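Side-chain contact in N-(5'-phosphoribosyl)anthranilate isomerase (Jonesia denitrificans, PDB 4WUI), which probably catalyses the isomerisation of N-(5-phosphoribosyl)anthranilate to 1-(2-carboxyphenylamino)-1-deoxyribulose 5-phosphate, the third step of tryptophan synthesis from chorismate: residues D69-A74 and A97-R102. Residues are numbered along the deposited sequence; the frame is centred on the assembly and turned at random.
Sequences DALALA and AARFPR
Two consecutive outer helices of a TIM barrel, 67-77 and 90-99, meet here, Leu71 and Ala74 of the first packing against Arg99 and Phe100, which lie near the C-terminal end of the second on the way to strand 103-108. Leu71 spreads its two methyl branches over different partners. CD2 presses on Phe100 CB at 3.6 Å, the leucine and phenylalanine side chains running antiparallel, side by side. CD1 instead meets the aliphatic part of Arg99, lying 4.0 Å from Arg99 CD and equally near its CB. The arginine chain runs extended from CG to NE and carries its charged end away from this apolar patch, to the carbonyl oxygen and ring of Tyr95 one helical turn earlier; that guanidinium donates a hydrogen bond through NH1 and makes a cation-pi contact.

In the (beta/alpha)8 fold each helix lies against the barrel wall, and Phe100 packs against helix 67-77 beside it. With its CG anti to the backbone N (chi1 -171°), the ring is directed to this neighbouring helix, where Ala74 CB sits over one face, 3.8 Å from CE1. The methyl is 4.2 Å from the ring centroid and 26° off the normal, a CH-pi contact displaced toward CE1. In one of the two modelled conformers of Pro101, its CD lies over the other face of the ring. Beneath, Leu71 and Phe100 share Leu82 of strand 81-84, while Ala74 rests on Leu60 of strand 57-62. Arg102, two residues on from Phe100, hydrogen-bonds through its backbone to Leu82 and forms salt bridges to Asp57 and Glu123.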
loop_
_atom_site.group_PDB
_atom_site.type_symbol
_atom_site.label_atom_id
_atom_site.label_comp_id
_atom_site.label_asym_id
_atom_site.label_seq_id
_atom_site.Cartn_x
_atom_site.Cartn_y
_atom_site.Cartn_z
ATOM N N ASP A 69 -14.333 -14.677 -3.493
ATOM C CA ASP A 69 -13.489 -14.739 -4.676
ATOM C C ASP A 69 -12.122 -14.103 -4.428
ATOM O O ASP A 69 -11.116 -14.592 -4.944
ATOM C CB ASP A 69 -14.154 -14.032 -5.858
ATOM C CG ASP A 69 -15.344 -14.767 -6.424
ATOM O OD1 ASP A 69 -15.638 -15.912 -6.013
ATOM O OD2 ASP A 69 -15.931 -14.204 -7.379
ATOM N N ALA A 70 -12.099 -13.024 -3.658
ATOM C CA ALA A 70 -10.845 -12.380 -3.331
ATOM C C ALA A 70 -9.956 -13.298 -2.518
ATOM O O ALA A 70 -8.740 -13.370 -2.729
ATOM C CB ALA A 70 -11.087 -11.071 -2.606
ATOM N N LEU A 71 -10.562 -14.016 -1.570
ATOM C CA LEU A 71 -9.837 -15.008 -0.789
ATOM C C LEU A 71 -9.276 -16.104 -1.674
ATOM O O LEU A 71 -8.121 -16.501 -1.547
ATOM C CB LEU A 71 -10.752 -15.594 0.279
ATOM C CG LEU A 71 -10.982 -14.699 1.484
ATOM C CD1 LEU A 71 -12.190 -15.189 2.268
ATOM C CD2 LEU A 71 -9.743 -14.659 2.370
ATOM N N ALA A 72 -10.103 -16.612 -2.583
ATOM C CA ALA A 72 -9.656 -17.662 -3.498
ATOM C C ALA A 72 -8.478 -17.178 -4.342
ATOM O O ALA A 72 -7.522 -17.932 -4.586
ATOM C CB ALA A 72 -10.803 -18.129 -4.378
ATOM N N LEU A 73 -8.548 -15.920 -4.784
ATOM C CA LEU A 73 -7.476 -15.352 -5.604
ATOM C C LEU A 73 -6.199 -15.132 -4.780
ATOM O O LEU A 73 -5.087 -15.375 -5.265
ATOM C CB LEU A 73 -7.946 -14.031 -6.203
ATOM C CG LEU A 73 -6.977 -13.370 -7.188
ATOM C CD1 LEU A 73 -6.674 -14.277 -8.363
ATOM C CD2 LEU A 73 -7.592 -12.076 -7.672
ATOM N N ALA A 74 -6.330 -14.723 -3.527
ATOM C CA ALA A 74 -5.161 -14.599 -2.673
ATOM C C ALA A 74 -4.474 -15.932 -2.516
ATOM O O ALA A 74 -3.242 -16.024 -2.569
ATOM C CB ALA A 74 -5.545 -14.030 -1.314
ATOM N N ALA A 97 -10.335 -12.046 7.484
ATOM C CA ALA A 97 -9.322 -12.218 8.514
ATOM C C ALA A 97 -9.405 -13.589 9.175
ATOM O O ALA A 97 -8.381 -14.114 9.602
ATOM C CB ALA A 97 -9.423 -11.108 9.546
ATOM N N ALA A 98 -10.585 -14.171 9.254
ATOM C CA ALA A 98 -10.707 -15.504 9.827
ATOM C C ALA A 98 -10.182 -16.586 8.883
ATOM O O ALA A 98 -9.876 -17.712 9.329
ATOM C CB ALA A 98 -12.158 -15.805 10.195
ATOM N N ARG A 99 -10.103 -16.275 7.599
ATOM C CA ARG A 99 -9.875 -17.262 6.538
ATOM C C ARG A 99 -8.545 -17.121 5.818
ATOM O O ARG A 99 -8.235 -17.954 4.967
ATOM C CB ARG A 99 -11.039 -17.208 5.543
ATOM C CG ARG A 99 -12.327 -17.761 6.123
ATOM C CD ARG A 99 -13.544 -17.399 5.305
ATOM N NE ARG A 99 -14.764 -17.979 5.854
ATOM C CZ ARG A 99 -15.398 -17.512 6.918
ATOM N NH1 ARG A 99 -14.947 -16.447 7.567
ATOM N NH2 ARG A 99 -16.503 -18.110 7.333
ATOM N N PHE A 100 -7.763 -16.086 6.113
ATOM C CA PHE A 100 -6.483 -15.838 5.422
ATOM C C PHE A 100 -5.559 -15.200 6.444
ATOM O O PHE A 100 -6.021 -14.424 7.264
ATOM C CB PHE A 100 -6.704 -14.906 4.205
ATOM C CG PHE A 100 -5.482 -14.786 3.332
ATOM C CD1 PHE A 100 -5.151 -15.786 2.420
ATOM C CD2 PHE A 100 -4.600 -13.726 3.503
ATOM C CE1 PHE A 100 -4.002 -15.727 1.680
ATOM C CE2 PHE A 100 -3.438 -13.667 2.760
ATOM C CZ PHE A 100 -3.137 -14.674 1.857
ATOM N N PRO A 101 -4.255 -15.572 6.442
ATOM C CA PRO A 101 -3.360 -15.205 7.558
ATOM C C PRO A 101 -3.111 -13.710 7.762
ATOM O O PRO A 101 -2.930 -13.284 8.914
ATOM C CB PRO A 101 -2.045 -15.927 7.197
ATOM C CG PRO A 101 -2.532 -17.144 6.493
ATOM C CD PRO A 101 -3.645 -16.642 5.630
ATOM N N ARG A 102 -3.096 -12.931 6.681
ATOM C CA ARG A 102 -2.682 -11.522 6.720
ATOM C C ARG A 102 -3.628 -10.700 5.882
ATOM O O ARG A 102 -3.628 -10.808 4.665
ATOM C CB ARG A 102 -1.252 -11.360 6.216
ATOM C CG ARG A 102 -0.219 -12.229 6.921
ATOM C CD ARG A 102 1.191 -11.965 6.440
ATOM N NE ARG A 102 1.609 -10.633 6.816
ATOM C CZ ARG A 102 2.692 -10.049 6.340
ATOM N NH1 ARG A 102 3.520 -10.699 5.525
ATOM N NH2 ARG A 102 2.955 -8.799 6.657
#